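Local coordinates for nitrate transport protein (Xanthomonas axonopodis pv. citri, PDB 3KSX), which probably captures alkanesulfonates in the periplasm and hands them to an ABC importer, working as its two-lobed solute-binding protein, at residues L91-Y102 against L300-W311; S141-V149 against T290-L299. One frame throughout, in Å; residues are numbered along the deposited sequence.

Interaction 1. Residues L91-Y102 against L300-W311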
loop_
_atom_site.group_PDB
_atom_site.type_symbol
_atom_site.label_atom_id
_atom_site.label_comp_id
_atom_site.label_asym_id
_atom_site.label_seq_id
_atom_site.Cartn_x
_atom_site.Cartn_y
_atom_site.Cartn_z
ATOM N N LEU A 91 -0.195 -4.322 -10.736
ATOM C CA LEU A 91 -1.008 -4.413 -11.938
ATOM C C LEU A 91 -0.483 -3.382 -12.940
ATOM O O LEU A 91 -0.301 -3.641 -14.137
ATOM C CB LEU A 91 -2.482 -4.156 -11.569
ATOM C CG LEU A 91 -3.149 -5.289 -10.777
ATOM C CD1 LEU A 91 -4.601 -4.895 -10.343
ATOM C CD2 LEU A 91 -3.078 -6.588 -11.542
ATOM N N PHE A 92 -0.219 -2.185 -12.436
ATOM C CA PHE A 92 0.325 -1.176 -13.360
ATOM C C PHE A 92 1.697 -1.571 -13.819
ATOM O O PHE A 92 1.999 -1.354 -14.935
ATOM C CB PHE A 92 0.362 0.231 -12.707
ATOM C CG PHE A 92 -0.916 0.998 -12.864
ATOM C CD1 PHE A 92 -2.100 0.539 -12.273
ATOM C CD2 PHE A 92 -0.961 2.206 -13.570
ATOM C CE1 PHE A 92 -3.312 1.245 -12.445
ATOM C CE2 PHE A 92 -2.206 2.934 -13.709
ATOM C CZ PHE A 92 -3.355 2.437 -13.159
ATOM N N ALA A 93 2.562 -2.099 -12.946
ATOM C CA ALA A 93 3.892 -2.594 -13.371
ATOM C C ALA A 93 3.867 -3.728 -14.405
ATOM O O ALA A 93 4.569 -3.624 -15.411
ATOM C CB ALA A 93 4.712 -3.003 -12.143
ATOM N N GLN A 94 3.040 -4.779 -14.184
ATOM C CA GLN A 94 2.766 -5.843 -15.185
ATOM C C GLN A 94 2.274 -5.274 -16.501
ATOM O O GLN A 94 2.781 -5.659 -17.590
ATOM C CB GLN A 94 1.708 -6.777 -14.625
ATOM C CG GLN A 94 2.228 -7.743 -13.550
ATOM C CD GLN A 94 1.189 -8.786 -13.157
ATOM O OE1 GLN A 94 0.331 -8.519 -12.357
ATOM N NE2 GLN A 94 1.275 -10.005 -13.765
ATOM N N ALA A 95 1.298 -4.374 -16.470
ATOM C CA ALA A 95 0.825 -3.730 -17.697
ATOM C C ALA A 95 1.913 -3.043 -18.518
ATOM O O ALA A 95 1.821 -2.956 -19.764
ATOM C CB ALA A 95 -0.282 -2.765 -17.388
ATOM N N ALA A 96 2.917 -2.508 -17.830
ATOM C CA ALA A 96 4.009 -1.817 -18.497
ATOM C C ALA A 96 5.088 -2.805 -18.924
ATOM O O ALA A 96 6.094 -2.365 -19.440
ATOM C CB ALA A 96 4.582 -0.714 -17.605
ATOM N N GLY A 97 4.886 -4.122 -18.684
ATOM C CA GLY A 97 5.846 -5.203 -19.014
ATOM C C GLY A 97 6.849 -5.711 -17.963
ATOM O O GLY A 97 7.807 -6.429 -18.300
ATOM N N ALA A 98 6.659 -5.350 -16.692
ATOM C CA ALA A 98 7.562 -5.767 -15.594
ATOM C C ALA A 98 7.416 -7.274 -15.371
ATOM O O ALA A 98 6.313 -7.769 -15.433
ATOM C CB ALA A 98 7.217 -5.018 -14.278
ATOM N N ASP A 99 8.501 -7.960 -15.014
ATOM C CA ASP A 99 8.520 -9.408 -14.844
ATOM C C ASP A 99 8.640 -9.775 -13.379
ATOM O O ASP A 99 9.604 -10.444 -12.937
ATOM C CB ASP A 99 9.724 -10.003 -15.589
ATOM C CG ASP A 99 9.594 -11.514 -15.814
ATOM O OD1 ASP A 99 8.472 -12.038 -15.706
ATOM O OD2 ASP A 99 10.631 -12.183 -16.093
ATOM N N LEU A 100 7.682 -9.310 -12.615
ATOM C CA LEU A 100 7.710 -9.489 -11.182
ATOM C C LEU A 100 7.008 -10.761 -10.778
ATOM O O LEU A 100 6.238 -11.320 -11.564
ATOM C CB LEU A 100 7.016 -8.252 -10.567
ATOM C CG LEU A 100 5.600 -7.927 -11.056
ATOM C CD1 LEU A 100 4.619 -8.753 -10.196
ATOM C CD2 LEU A 100 5.365 -6.451 -10.672
ATOM N N LEU A 101 7.222 -11.197 -9.523
ATOM C CA LEU A 101 6.434 -12.229 -8.951
ATOM C C LEU A 101 5.679 -11.673 -7.727
ATOM O O LEU A 101 6.214 -10.811 -7.051
ATOM C CB LEU A 101 7.383 -13.369 -8.485
ATOM C CG LEU A 101 7.998 -14.231 -9.568
ATOM C CD1 LEU A 101 8.998 -15.195 -8.849
ATOM C CD2 LEU A 101 6.943 -15.017 -10.387
ATOM N N TYR A 102 4.484 -12.205 -7.446
ATOM C CA TYR A 102 3.777 -11.978 -6.168
ATOM C C TYR A 102 4.256 -13.095 -5.282
ATOM O O TYR A 102 4.035 -14.234 -5.635
ATOM C CB TYR A 102 2.275 -12.162 -6.396
ATOM C CG TYR A 102 1.620 -11.119 -7.266
ATOM C CD1 TYR A 102 1.715 -11.185 -8.672
ATOM C CD2 TYR A 102 0.876 -10.103 -6.695
ATOM C CE1 TYR A 102 1.028 -10.219 -9.522
ATOM C CE2 TYR A 102 0.202 -9.159 -7.485
ATOM C CZ TYR A 102 0.312 -9.186 -8.880
ATOM O OH TYR A 102 -0.387 -8.244 -9.669
ATOM N N LEU A 300 -5.931 0.799 -17.737
ATOM C CA LEU A 300 -4.723 0.063 -18.055
ATOM C C LEU A 300 -4.806 -0.200 -19.562
ATOM O O LEU A 300 -5.915 -0.415 -20.095
ATOM C CB LEU A 300 -4.704 -1.288 -17.305
ATOM C CG LEU A 300 -4.342 -1.263 -15.803
ATOM C CD1 LEU A 300 -4.333 -2.649 -15.322
ATOM C CD2 LEU A 300 -2.956 -0.716 -15.646
ATOM N N PRO A 301 -3.658 -0.181 -20.232
ATOM C CA PRO A 301 -3.627 -0.421 -21.657
ATOM C C PRO A 301 -3.842 -1.893 -22.035
ATOM O O PRO A 301 -4.660 -2.147 -22.924
ATOM C CB PRO A 301 -2.261 0.127 -22.079
ATOM C CG PRO A 301 -1.434 0.114 -20.905
ATOM C CD PRO A 301 -2.338 0.188 -19.700
ATOM N N LYS A 302 -3.157 -2.828 -21.355
ATOM C CA LYS A 302 -3.250 -4.290 -21.601
ATOM C C LYS A 302 -4.255 -4.888 -20.638
ATOM O O LYS A 302 -4.388 -4.383 -19.505
ATOM C CB LYS A 302 -1.906 -4.978 -21.265
ATOM C CG LYS A 302 -0.617 -4.523 -21.973
ATOM C CD LYS A 302 -0.850 -4.077 -23.426
ATOM C CE LYS A 302 -0.505 -2.563 -23.611
ATOM N NZ LYS A 302 -1.307 -1.830 -24.655
ATOM N N ARG A 303 -4.939 -5.984 -21.002
ATOM C CA ARG A 303 -5.460 -6.866 -19.917
ATOM C C ARG A 303 -4.176 -7.499 -19.279
ATOM O O ARG A 303 -3.170 -7.782 -20.012
ATOM C CB ARG A 303 -6.508 -7.914 -20.385
ATOM C CG ARG A 303 -7.364 -8.494 -19.173
ATOM C CD ARG A 303 -7.423 -10.006 -19.140
ATOM N NE ARG A 303 -8.723 -10.550 -19.583
ATOM C CZ ARG A 303 -9.417 -11.494 -18.921
ATOM N NH1 ARG A 303 -8.926 -12.007 -17.778
ATOM N NH2 ARG A 303 -10.597 -11.941 -19.414
ATOM N N VAL A 304 -4.151 -7.616 -17.947
ATOM C CA VAL A 304 -2.995 -8.143 -17.231
ATOM C C VAL A 304 -3.402 -9.526 -16.785
ATOM O O VAL A 304 -4.509 -9.689 -16.308
ATOM C CB VAL A 304 -2.639 -7.294 -15.987
ATOM C CG1 VAL A 304 -1.719 -8.096 -15.025
ATOM C CG2 VAL A 304 -1.986 -5.971 -16.435
ATOM N N LEU A 305 -2.509 -10.488 -16.913
ATOM C CA LEU A 305 -2.722 -11.868 -16.383
ATOM C C LEU A 305 -1.943 -12.057 -15.117
ATOM O O LEU A 305 -0.687 -12.079 -15.094
ATOM C CB LEU A 305 -2.357 -12.921 -17.429
ATOM C CG LEU A 305 -3.338 -12.757 -18.593
ATOM C CD1 LEU A 305 -2.696 -13.387 -19.860
ATOM C CD2 LEU A 305 -4.682 -13.361 -18.225
ATOM N N VAL A 306 -2.689 -12.198 -14.042
ATOM C CA VAL A 306 -2.037 -12.279 -12.721
ATOM C C VAL A 306 -1.413 -13.659 -12.413
ATOM O O VAL A 306 -0.286 -13.738 -11.850
ATOM C CB VAL A 306 -3.098 -11.928 -11.610
ATOM C CG1 VAL A 306 -2.495 -12.267 -10.233
ATOM C CG2 VAL A 306 -3.574 -10.443 -11.733
ATOM N N ALA A 307 -2.164 -14.745 -12.694
ATOM C CA ALA A 307 -1.772 -16.074 -12.259
ATOM C C ALA A 307 -0.338 -16.452 -12.688
ATOM O O ALA A 307 0.407 -17.069 -11.925
ATOM C CB ALA A 307 -2.832 -17.158 -12.742
ATOM N N PRO A 308 0.088 -16.093 -13.934
ATOM C CA PRO A 308 1.478 -16.599 -14.169
ATOM C C PRO A 308 2.599 -15.889 -13.403
ATOM O O PRO A 308 3.752 -16.329 -13.478
ATOM C CB PRO A 308 1.709 -16.370 -15.644
ATOM C CG PRO A 308 0.330 -16.046 -16.263
ATOM C CD PRO A 308 -0.594 -15.636 -15.174
ATOM N N ALA A 309 2.269 -14.769 -12.749
ATOM C CA ALA A 309 3.183 -14.024 -11.900
ATOM C C ALA A 309 3.115 -14.483 -10.445
ATOM O O ALA A 309 3.789 -13.906 -9.619
ATOM C CB ALA A 309 2.924 -12.520 -12.034
ATOM N N VAL A 310 2.274 -15.472 -10.096
ATOM C CA VAL A 310 2.149 -15.891 -8.673
ATOM C C VAL A 310 3.232 -16.926 -8.332
ATOM O O VAL A 310 3.441 -17.910 -9.101
ATOM C CB VAL A 310 0.760 -16.478 -8.362
ATOM C CG1 VAL A 310 0.758 -17.034 -6.914
ATOM C CG2 VAL A 310 -0.301 -15.428 -8.575
ATOM N N TRP A 311 3.950 -16.713 -7.243
ATOM C CA TRP A 311 4.926 -17.671 -6.785
ATOM C C TRP A 311 4.630 -18.153 -5.329
ATOM O O TRP A 311 4.136 -17.423 -4.479
ATOM C CB TRP A 311 6.275 -17.046 -6.898
ATOM C CG TRP A 311 7.464 -17.738 -6.245
ATOM C CD1 TRP A 311 8.437 -18.438 -6.877
ATOM C CD2 TRP A 311 7.818 -17.709 -4.844
ATOM N NE1 TRP A 311 9.410 -18.828 -5.957
ATOM C CE2 TRP A 311 9.045 -18.394 -4.708
ATOM C CE3 TRP A 311 7.235 -17.139 -3.704
ATOM C CZ2 TRP A 311 9.682 -18.569 -3.461
ATOM C CZ3 TRP A 311 7.881 -17.310 -2.445
ATOM C CH2 TRP A 311 9.092 -18.004 -2.359
#

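Interaction 2. Residues S141-V149 against T290-L299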
loop_
_atom_site.group_PDB
_atom_site.type_symbol
_atom_site.label_atom_id
_atom_site.label_comp_id
_atom_site.label_asym_id
_atom_site.label_seq_id
_atom_site.Cartn_x
_atom_site.Cartn_y
_atom_site.Cartn_z
ATOM N N SER A 141 -3.234 1.794 -4.304
ATOM C CA SER A 141 -4.518 1.357 -3.730
ATOM C C SER A 141 -5.645 2.402 -3.649
ATOM O O SER A 141 -6.811 2.042 -3.760
ATOM C CB SER A 141 -4.312 0.785 -2.297
ATOM O OG SER A 141 -3.846 1.825 -1.383
ATOM N N ALA A 142 -5.304 3.693 -3.551
ATOM C CA ALA A 142 -6.298 4.814 -3.487
ATOM C C ALA A 142 -6.952 5.034 -4.823
ATOM O O ALA A 142 -8.101 5.385 -4.890
ATOM C CB ALA A 142 -5.592 6.116 -2.986
ATOM N N HIS A 143 -6.243 4.706 -5.912
ATOM C CA HIS A 143 -6.835 4.769 -7.269
ATOM C C HIS A 143 -7.973 3.754 -7.366
ATOM O O HIS A 143 -9.054 4.112 -7.787
ATOM C CB HIS A 143 -5.755 4.421 -8.287
ATOM C CG HIS A 143 -6.011 4.903 -9.668
ATOM N ND1 HIS A 143 -5.008 4.969 -10.607
ATOM C CD2 HIS A 143 -7.149 5.275 -10.301
ATOM C CE1 HIS A 143 -5.515 5.377 -11.772
ATOM N NE2 HIS A 143 -6.813 5.554 -11.611
ATOM N N ASN A 144 -7.736 2.522 -6.911
ATOM C CA ASN A 144 -8.825 1.513 -6.866
ATOM C C ASN A 144 -9.965 1.868 -5.846
ATOM O O ASN A 144 -11.186 1.702 -6.137
ATOM C CB ASN A 144 -8.270 0.098 -6.572
ATOM C CG ASN A 144 -9.379 -0.932 -6.476
ATOM O OD1 ASN A 144 -10.088 -1.165 -7.465
ATOM N ND2 ASN A 144 -9.534 -1.562 -5.303
ATOM N N LEU A 145 -9.603 2.354 -4.640
ATOM C CA LEU A 145 -10.629 2.838 -3.688
ATOM C C LEU A 145 -11.543 3.893 -4.345
ATOM O O LEU A 145 -12.792 3.792 -4.264
ATOM C CB LEU A 145 -9.997 3.473 -2.454
ATOM C CG LEU A 145 -11.028 4.158 -1.534
ATOM C CD1 LEU A 145 -11.572 3.002 -0.702
ATOM C CD2 LEU A 145 -10.390 5.202 -0.640
ATOM N N LEU A 146 -10.930 4.887 -5.012
ATOM C CA LEU A 146 -11.699 5.920 -5.672
ATOM C C LEU A 146 -12.614 5.380 -6.765
ATOM O O LEU A 146 -13.790 5.712 -6.809
ATOM C CB LEU A 146 -10.756 7.016 -6.193
ATOM C CG LEU A 146 -11.285 8.336 -6.671
ATOM C CD1 LEU A 146 -12.222 8.994 -5.670
ATOM C CD2 LEU A 146 -10.058 9.232 -6.991
ATOM N N LEU A 147 -12.073 4.659 -7.753
ATOM C CA LEU A 147 -12.893 3.913 -8.675
ATOM C C LEU A 147 -14.104 3.193 -8.103
ATOM O O LEU A 147 -15.241 3.388 -8.605
ATOM C CB LEU A 147 -11.992 2.940 -9.473
ATOM C CG LEU A 147 -12.693 2.033 -10.454
ATOM C CD1 LEU A 147 -13.297 2.890 -11.560
ATOM C CD2 LEU A 147 -11.701 1.028 -11.050
ATOM N N ARG A 148 -13.908 2.395 -7.055
ATOM C CA ARG A 148 -14.948 1.541 -6.552
ATOM C C ARG A 148 -15.987 2.375 -5.769
ATOM O O ARG A 148 -17.189 2.105 -5.855
ATOM C CB ARG A 148 -14.379 0.493 -5.572
ATOM C CG ARG A 148 -13.364 -0.600 -6.144
ATOM C CD ARG A 148 -13.951 -1.697 -7.015
ATOM N NE ARG A 148 -15.219 -2.147 -6.435
ATOM C CZ ARG A 148 -15.334 -2.970 -5.384
ATOM N NH1 ARG A 148 -14.239 -3.465 -4.792
ATOM N NH2 ARG A 148 -16.540 -3.232 -4.908
ATOM N N VAL A 149 -15.549 3.409 -5.061
ATOM C CA VAL A 149 -16.485 4.262 -4.292
ATOM C C VAL A 149 -17.352 5.080 -5.251
ATOM O O VAL A 149 -18.577 5.121 -5.105
ATOM C CB VAL A 149 -15.702 5.133 -3.277
ATOM C CG1 VAL A 149 -16.534 6.233 -2.675
ATOM C CG2 VAL A 149 -15.213 4.282 -2.148
ATOM N N THR A 290 -9.650 -7.365 -10.361
ATOM C CA THR A 290 -9.272 -5.963 -10.335
ATOM C C THR A 290 -8.560 -5.615 -11.647
ATOM O O THR A 290 -8.865 -4.631 -12.224
ATOM C CB THR A 290 -8.378 -5.679 -9.127
ATOM O OG1 THR A 290 -9.095 -6.025 -7.918
ATOM C CG2 THR A 290 -7.946 -4.233 -9.117
ATOM N N ALA A 291 -7.677 -6.487 -12.134
ATOM C CA ALA A 291 -6.972 -6.265 -13.407
ATOM C C ALA A 291 -8.064 -6.124 -14.509
ATOM O O ALA A 291 -7.977 -5.257 -15.400
ATOM C CB ALA A 291 -6.059 -7.540 -13.665
ATOM N N ASP A 292 -9.048 -7.016 -14.476
ATOM C CA ASP A 292 -10.130 -6.987 -15.513
ATOM C C ASP A 292 -10.941 -5.693 -15.491
ATOM O O ASP A 292 -11.265 -5.072 -16.565
ATOM C CB ASP A 292 -11.073 -8.192 -15.347
ATOM C CG ASP A 292 -10.365 -9.571 -15.592
ATOM O OD1 ASP A 292 -9.228 -9.652 -16.131
ATOM O OD2 ASP A 292 -10.993 -10.567 -15.181
ATOM N N LEU A 293 -11.256 -5.259 -14.262
ATOM C CA LEU A 293 -11.959 -3.985 -14.022
ATOM C C LEU A 293 -11.183 -2.791 -14.547
ATOM O O LEU A 293 -11.765 -1.941 -15.200
ATOM C CB LEU A 293 -12.277 -3.797 -12.523
ATOM C CG LEU A 293 -12.957 -2.511 -12.022
ATOM C CD1 LEU A 293 -14.268 -2.326 -12.719
ATOM C CD2 LEU A 293 -13.159 -2.631 -10.507
ATOM N N PHE A 294 -9.870 -2.721 -14.267
ATOM C CA PHE A 294 -9.068 -1.568 -14.641
ATOM C C PHE A 294 -8.947 -1.522 -16.141
ATOM O O PHE A 294 -9.018 -0.458 -16.768
ATOM C CB PHE A 294 -7.676 -1.609 -13.956
ATOM C CG PHE A 294 -7.675 -0.856 -12.656
ATOM C CD1 PHE A 294 -8.411 -1.339 -11.577
ATOM C CD2 PHE A 294 -6.945 0.352 -12.528
ATOM C CE1 PHE A 294 -8.499 -0.639 -10.434
ATOM C CE2 PHE A 294 -7.012 1.078 -11.330
ATOM C CZ PHE A 294 -7.802 0.589 -10.275
ATOM N N TYR A 295 -8.843 -2.684 -16.723
ATOM C CA TYR A 295 -8.803 -2.757 -18.205
ATOM C C TYR A 295 -10.154 -2.302 -18.854
ATOM O O TYR A 295 -10.156 -1.519 -19.837
ATOM C CB TYR A 295 -8.425 -4.165 -18.629
ATOM C CG TYR A 295 -8.307 -4.262 -20.142
ATOM C CD1 TYR A 295 -7.356 -3.512 -20.832
ATOM C CD2 TYR A 295 -9.173 -5.072 -20.868
ATOM C CE1 TYR A 295 -7.259 -3.572 -22.219
ATOM C CE2 TYR A 295 -9.092 -5.146 -22.270
ATOM C CZ TYR A 295 -8.123 -4.386 -22.931
ATOM O OH TYR A 295 -8.010 -4.469 -24.298
ATOM N N ALA A 296 -11.256 -2.842 -18.348
ATOM C CA ALA A 296 -12.648 -2.570 -18.769
ATOM C C ALA A 296 -12.899 -1.074 -18.737
ATOM O O ALA A 296 -13.556 -0.548 -19.632
ATOM C CB ALA A 296 -13.622 -3.243 -17.816
ATOM N N GLN A 297 -12.415 -0.425 -17.677
ATOM C CA GLN A 297 -12.529 1.034 -17.457
ATOM C C GLN A 297 -11.473 1.868 -18.169
ATOM O O GLN A 297 -11.383 3.083 -17.953
ATOM C CB GLN A 297 -12.494 1.332 -15.951
ATOM C CG GLN A 297 -13.715 0.820 -15.200
ATOM C CD GLN A 297 -15.030 1.389 -15.703
ATOM O OE1 GLN A 297 -16.051 0.693 -15.735
ATOM N NE2 GLN A 297 -15.014 2.654 -16.084
ATOM N N ARG A 298 -10.690 1.229 -19.040
ATOM C CA ARG A 298 -9.665 1.924 -19.806
ATOM C C ARG A 298 -8.623 2.650 -18.930
ATOM O O ARG A 298 -8.084 3.712 -19.296
ATOM C CB ARG A 298 -10.328 2.907 -20.747
ATOM C CG ARG A 298 -11.422 2.335 -21.636
ATOM C CD ARG A 298 -11.829 3.410 -22.685
ATOM N NE ARG A 298 -12.615 4.565 -22.167
ATOM C CZ ARG A 298 -12.137 5.767 -21.763
ATOM N NH1 ARG A 298 -10.823 6.043 -21.760
ATOM N NH2 ARG A 298 -13.000 6.712 -21.342
ATOM N N LEU A 299 -8.322 2.075 -17.775
ATOM C CA LEU A 299 -7.304 2.638 -16.894
ATOM C C LEU A 299 -5.947 1.935 -17.026
ATOM O O LEU A 299 -4.943 2.401 -16.472
ATOM C CB LEU A 299 -7.797 2.589 -15.452
ATOM C CG LEU A 299 -9.159 3.213 -15.187
ATOM C CD1 LEU A 299 -9.584 3.019 -13.782
ATOM C CD2 LEU A 299 -9.135 4.700 -15.499
HETATM O O HOH W 1 -11.058 -3.939 -7.743
#

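Interaction 1. Residues L91-Y102 against L300-W311
Y102 and A309 meet where the C-terminal tail of this type II periplasmic-binding-protein fold reaches strand 100-106, an edge strand of its sheet. A single parallel bridge pairs Y102 with V310: Y102 N donates to A309 O at 2.8 Å and W311 N to Y102 O at 3.0 Å. L101, whose backbone is hydrogen-bonded to S216 of the neighbouring strand 212-217, rests its CD1 against W311 CB.

The Y102 side chain crosses that of V306 at about a right angle, CE1 near CG1, with A309 O at the edge of the ring. The hydroxyl donates to Q94 OE1 at 2.8 Å from a position tilted out of the amide plane, and is also hydrogen-bonded to Q287 NE2, so two glutamines fix it. Q94 extends beyond CG and runs across V304, putting NE2 near L305 O (3.1 Å); at 128° that bond is weak. V304 divides its branches: CG1, anti to its backbone N (chi1 163°), lies against the Q94 amide, while CG2 is directed at the last helical turn, touching A95 CB at 3.8 Å. L91 crosses V304 and V306 with its CD2 methyl.

At the start of the segment, L300 CD2 sits over the centre of one face of F92, 3.7 Å from the ring centroid and 11° off the normal, a CH-pi contact.

Interaction 2. Residues S141-V149 against T290-L299
Helix 141-149 and helix 290-296 approach with H143, N144 and L147 of the first facing F294 of the second, their axes 12.0 Å apart at closest and crossing at 70°. So wide a spacing means that side chains fill the gap, and no direct hydrogen bond joins the two segments.

F294 and L147 fill much of it. The edge of F294 is directed at one face of H143 in a T-shaped pair, with centroids 5.6 Å apart and planes at 75°, and CE2 lies above the centre of the imidazole. The imidazole is held through ND1, hydrogen-bonded to G139 N, which should limit its rotation. Further along the same phenyl edge, CE1 comes to 3.4 Å from N144 OD1, and CZ rests on N144 CA and CB. That amide oxygen also accepts a hydrogen bond from a water at 3.0 Å; the same water donates to T290 OG1 at 2.9 Å, giving the helices a polar link beside the apolar one.

L147, with CG anti to its backbone N (chi1 178°), reaches toward L293 tip to tip. Its CD2 is the shared methyl, touching F294 CE1 (3.7 Å), L293 CG and L299 CD1 (4.0 Å). R148 has a bent chain that lays CD against L293 CD2 at 3.7 Å, while its guanidinium turns to L207 O. The second helix closes in a Schellman motif with R298 at C-prime, which brings L299 back to the contact.

S141 N, at the start of helix 141-152, is hydrogen-bonded to the bound MOPS, so F294 packs on the opening turns of a helix whose N terminus meets the ligand, consistent with anion binding in type II periplasmic binding proteins.

How the interactions relate
From the N terminus, the chain passes first through 91-102 in the lobe built on strands 30-36, 59-65, 82-86, 100-106 and 212-217, then through 141-149 in the lobe built on strand 133-136 and its neighbours. It comes back late: 290-299 closes interaction 2 across 140 intervening residues, and the tail 300-311, following directly, closes interaction 1 across 197. The smaller loop thus lies wholly within the larger, and the two do not cross. Helix 281-296 touches both lobes, packing on helix 88-95 as well as on helix 141-152, and the tail beyond it continues onto the first. R303 NH1 and D292 OD1, 2.9 Å apart in a salt bridge, connect the two contacts locally.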